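Local coordinates for putative diflavin flavoprotein A 3 (Synechocystis sp., PDB 6H0C) that probably reduces oxygen to water with electrons from NADH, the present chain being its diiron beta-lactamase-like and flavodoxin-like core, at residues Y197-A206 against A277-T288. Numbering follows the deposited sequence.
Sequences YYFDCLLAPA and ARGITKAGVAVT
R278 reaches from helix 268-281 across to helix 189-202 and sets its guanidinium between Y197 and D200. Its chain leaves with CG anti to the backbone N and then bends at chi2, 62°, which carries the charged end over to the other helix. There NH1 makes a long salt bridge of 3.5 Å to D200 OD2, approaching obliquely, with the carboxylate and guanidinium planes 23° apart. D200 shares its charge, since OD1 is paired with R196. Toward Y197 the guanidinium presents one face to the ring edge: R278 NH2 lies 3.7 Å from Y197 CE1, close to the ring plane, and the two planes are nearly perpendicular (88°). A water joins Y197 OH and R278 NE weakly, while the phenol OH also hydrogen-bonds I29 O.

Beyond the end of helix 189-202, P205 packs against both elements of 277-288. Its CG meets A277 CB at 4.1 Å, and its CB touches the CG1 branch of V287. Its CA also approaches V287 O at 3.2 Å in a CA-H...O contact, and P205 forms a backbone hydrogen bond with A289, further along strand 286-291, an outermost strand of the parallel flavodoxin-like sheet.

No direct hydrogen bond crosses between the segments; waters link them instead, one from backbone to side chain and one from backbone to backbone. The first donates to D200 O at 2.6 Å and is also hydrogen-bonded to T281 OG1; the second lies 2.7 Å from A204 O and accepts from V287 N. The contact thus joins the beta-lactamase-like and flavodoxin-like parts of the core through a small apolar patch around P205, a long salt bridge and bridging water, and apart from that ion pair the facing polar groups are probably met largely through solvent held within a mostly buried seam.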
loop_
_atom_site.group_PDB
_atom_site.type_symbol
_atom_site.label_atom_id
_atom_site.label_comp_id
_atom_site.label_asym_id
_atom_site.label_seq_id
_atom_site.Cartn_x
_atom_site.Cartn_y
_atom_site.Cartn_z
ATOM N N TYR A 197 -12.062 4.504 6.966
ATOM C CA TYR A 197 -11.596 5.290 5.833
ATOM C C TYR A 197 -10.288 4.702 5.306
ATOM O O TYR A 197 -10.058 4.619 4.095
ATOM C CB TYR A 197 -11.411 6.754 6.240
ATOM C CG TYR A 197 -11.073 7.662 5.085
ATOM C CD1 TYR A 197 -12.026 7.967 4.119
ATOM C CD2 TYR A 197 -9.798 8.204 4.944
ATOM C CE1 TYR A 197 -11.719 8.796 3.046
ATOM C CE2 TYR A 197 -9.486 9.030 3.883
ATOM C CZ TYR A 197 -10.448 9.326 2.937
ATOM O OH TYR A 197 -10.143 10.150 1.876
ATOM N N TYR A 198 -9.440 4.285 6.239
ATOM C CA TYR A 198 -8.183 3.635 5.912
ATOM C C TYR A 198 -8.455 2.363 5.110
ATOM O O TYR A 198 -7.878 2.159 4.036
ATOM C CB TYR A 198 -7.400 3.326 7.193
ATOM C CG TYR A 198 -6.008 2.761 6.979
ATOM C CD1 TYR A 198 -5.810 1.394 6.772
ATOM C CD2 TYR A 198 -4.887 3.590 7.004
ATOM C CE1 TYR A 198 -4.539 0.871 6.591
ATOM C CE2 TYR A 198 -3.604 3.076 6.827
ATOM C CZ TYR A 198 -3.434 1.716 6.627
ATOM O OH TYR A 198 -2.162 1.208 6.450
ATOM N N PHE A 199 -9.342 1.513 5.615
ATOM C CA PHE A 199 -9.707 0.305 4.876
ATOM C C PHE A 199 -10.219 0.626 3.472
ATOM O O PHE A 199 -9.772 0.040 2.488
ATOM C CB PHE A 199 -10.765 -0.500 5.627
ATOM C CG PHE A 199 -11.221 -1.726 4.883
ATOM C CD1 PHE A 199 -12.232 -1.645 3.937
ATOM C CD2 PHE A 199 -10.620 -2.954 5.113
ATOM C CE1 PHE A 199 -12.650 -2.771 3.242
ATOM C CE2 PHE A 199 -11.037 -4.088 4.425
ATOM C CZ PHE A 199 -12.052 -3.996 3.489
ATOM N N ASP A 200 -11.168 1.551 3.395
ATOM C CA ASP A 200 -11.797 1.920 2.135
ATOM C C ASP A 200 -10.808 2.429 1.097
ATOM O O ASP A 200 -10.899 2.076 -0.078
ATOM C CB ASP A 200 -12.864 2.983 2.370
ATOM C CG ASP A 200 -14.085 2.433 3.094
ATOM O OD1 ASP A 200 -14.218 1.188 3.195
ATOM O OD2 ASP A 200 -14.911 3.255 3.548
ATOM N N CYS A 201 -9.867 3.262 1.520
ATOM C CA CYS A 201 -8.915 3.835 0.576
ATOM C C CYS A 201 -7.828 2.856 0.152
ATOM O O CYS A 201 -7.462 2.802 -1.024
ATOM C CB CYS A 201 -8.269 5.087 1.171
ATOM S SG CYS A 201 -9.408 6.473 1.355
ATOM N N LEU A 202 -7.311 2.090 1.112
ATOM C CA LEU A 202 -6.126 1.261 0.891
ATOM C C LEU A 202 -6.409 -0.202 0.564
ATOM O O LEU A 202 -5.631 -0.839 -0.146
ATOM C CB LEU A 202 -5.209 1.308 2.124
ATOM C CG LEU A 202 -4.157 2.423 2.169
ATOM C CD1 LEU A 202 -4.773 3.772 2.463
ATOM C CD2 LEU A 202 -3.075 2.092 3.184
ATOM N N LEU A 203 -7.497 -0.749 1.096
ATOM C CA LEU A 203 -7.654 -2.205 1.095
ATOM C C LEU A 203 -8.843 -2.713 0.272
ATOM O O LEU A 203 -8.798 -3.824 -0.265
ATOM C CB LEU A 203 -7.759 -2.712 2.545
ATOM C CG LEU A 203 -6.576 -2.310 3.439
ATOM C CD1 LEU A 203 -6.751 -2.821 4.863
ATOM C CD2 LEU A 203 -5.246 -2.783 2.828
ATOM N N ALA A 204 -9.897 -1.905 0.174
ATOM C CA ALA A 204 -11.089 -2.292 -0.576
ATOM C C ALA A 204 -10.782 -2.677 -2.030
ATOM O O ALA A 204 -11.373 -3.623 -2.552
ATOM C CB ALA A 204 -12.119 -1.173 -0.533
ATOM N N PRO A 205 -9.858 -1.957 -2.696
ATOM C CA PRO A 205 -9.535 -2.324 -4.087
ATOM C C PRO A 205 -8.721 -3.603 -4.173
ATOM O O PRO A 205 -8.446 -4.077 -5.272
ATOM C CB PRO A 205 -8.710 -1.136 -4.590
ATOM C CG PRO A 205 -9.038 -0.004 -3.644
ATOM C CD PRO A 205 -9.226 -0.682 -2.310
ATOM N N ALA A 206 -8.336 -4.146 -3.021
ATOM C CA ALA A 206 -7.567 -5.387 -2.961
ATOM C C ALA A 206 -8.269 -6.427 -2.081
ATOM O O ALA A 206 -7.613 -7.199 -1.376
ATOM C CB ALA A 206 -6.160 -5.110 -2.434
ATOM N N ALA A 277 -10.378 4.915 -7.657
ATOM C CA ALA A 277 -10.923 3.722 -7.022
ATOM C C ALA A 277 -11.869 4.078 -5.872
ATOM O O ALA A 277 -12.924 3.473 -5.712
ATOM C CB ALA A 277 -9.797 2.825 -6.519
ATOM N N ARG A 278 -11.481 5.058 -5.069
ATOM C CA ARG A 278 -12.282 5.441 -3.919
ATOM C C ARG A 278 -13.627 6.025 -4.377
ATOM O O ARG A 278 -14.668 5.782 -3.754
ATOM C CB ARG A 278 -11.498 6.424 -3.045
ATOM C CG ARG A 278 -12.322 7.225 -2.048
ATOM C CD ARG A 278 -13.040 6.370 -1.019
ATOM N NE ARG A 278 -13.658 7.249 -0.028
ATOM C CZ ARG A 278 -14.530 6.860 0.897
ATOM N NH1 ARG A 278 -14.911 5.591 0.962
ATOM N NH2 ARG A 278 -15.024 7.751 1.751
ATOM N N GLY A 279 -13.610 6.767 -5.478
ATOM C CA GLY A 279 -14.843 7.276 -6.053
ATOM C C GLY A 279 -15.770 6.144 -6.471
ATOM O O GLY A 279 -16.991 6.237 -6.314
ATOM N N ILE A 280 -15.194 5.065 -7.001
ATOM C CA ILE A 280 -15.983 3.911 -7.424
ATOM C C ILE A 280 -16.533 3.140 -6.227
ATOM O O ILE A 280 -17.738 2.861 -6.169
ATOM C CB ILE A 280 -15.157 2.949 -8.307
ATOM C CG1 ILE A 280 -14.796 3.616 -9.633
ATOM C CG2 ILE A 280 -15.925 1.663 -8.591
ATOM C CD1 ILE A 280 -13.852 2.784 -10.497
ATOM N N THR A 281 -15.664 2.795 -5.277
ATOM C CA THR A 281 -16.079 1.957 -4.154
ATOM C C THR A 281 -17.051 2.687 -3.221
ATOM O O THR A 281 -17.951 2.067 -2.640
ATOM C CB THR A 281 -14.876 1.456 -3.319
ATOM O OG1 THR A 281 -14.147 2.574 -2.796
ATOM C CG2 THR A 281 -13.953 0.583 -4.162
ATOM N N LYS A 282 -16.894 3.998 -3.069
ATOM C CA LYS A 282 -17.810 4.701 -2.185
ATOM C C LYS A 282 -19.198 4.740 -2.824
ATOM O O LYS A 282 -20.196 4.960 -2.146
ATOM C CB LYS A 282 -17.310 6.110 -1.854
ATOM C CG LYS A 282 -17.578 7.168 -2.905
ATOM C CD LYS A 282 -17.117 8.520 -2.386
ATOM C CE LYS A 282 -17.382 9.636 -3.376
ATOM N NZ LYS A 282 -16.747 10.909 -2.928
ATOM N N ALA A 283 -19.259 4.500 -4.129
ATOM C CA ALA A 283 -20.526 4.535 -4.838
ATOM C C ALA A 283 -21.137 3.138 -4.882
ATOM O O ALA A 283 -22.082 2.891 -5.622
ATOM C CB ALA A 283 -20.340 5.100 -6.256
ATOM N N GLY A 284 -20.585 2.220 -4.096
ATOM C CA GLY A 284 -21.165 0.890 -3.976
ATOM C C GLY A 284 -20.814 -0.074 -5.097
ATOM O O GLY A 284 -21.492 -1.082 -5.296
ATOM N N VAL A 285 -19.751 0.232 -5.832
ATOM C CA VAL A 285 -19.246 -0.667 -6.866
ATOM C C VAL A 285 -17.857 -1.155 -6.447
ATOM O O VAL A 285 -17.037 -0.363 -5.974
ATOM C CB VAL A 285 -19.198 0.033 -8.245
ATOM C CG1 VAL A 285 -18.472 -0.823 -9.283
ATOM C CG2 VAL A 285 -20.614 0.366 -8.707
ATOM N N ALA A 286 -17.613 -2.457 -6.594
ATOM C CA ALA A 286 -16.336 -3.062 -6.209
ATOM C C ALA A 286 -15.222 -2.695 -7.189
ATOM O O ALA A 286 -15.476 -2.473 -8.378
ATOM C CB ALA A 286 -16.472 -4.587 -6.118
ATOM N N VAL A 287 -13.991 -2.637 -6.684
ATOM C CA VAL A 287 -12.821 -2.418 -7.527
ATOM C C VAL A 287 -11.791 -3.516 -7.306
ATOM O O VAL A 287 -11.453 -3.844 -6.170
ATOM C CB VAL A 287 -12.145 -1.055 -7.259
ATOM C CG1 VAL A 287 -10.841 -0.935 -8.058
ATOM C CG2 VAL A 287 -13.093 0.098 -7.586
ATOM N N THR A 288 -11.320 -4.090 -8.409
ATOM C CA THR A 288 -10.191 -5.002 -8.405
ATOM C C THR A 288 -9.018 -4.261 -9.022
ATOM O O THR A 288 -8.908 -4.129 -10.240
ATOM C CB THR A 288 -10.483 -6.292 -9.191
ATOM O OG1 THR A 288 -11.483 -7.053 -8.503
ATOM C CG2 THR A 288 -9.222 -7.134 -9.330
HETATM O O HOH W 1 -13.195 10.521 0.210
HETATM O O HOH W 2 -11.415 2.407 -2.630
HETATM O O HOH W 3 -13.740 -3.680 -3.926
#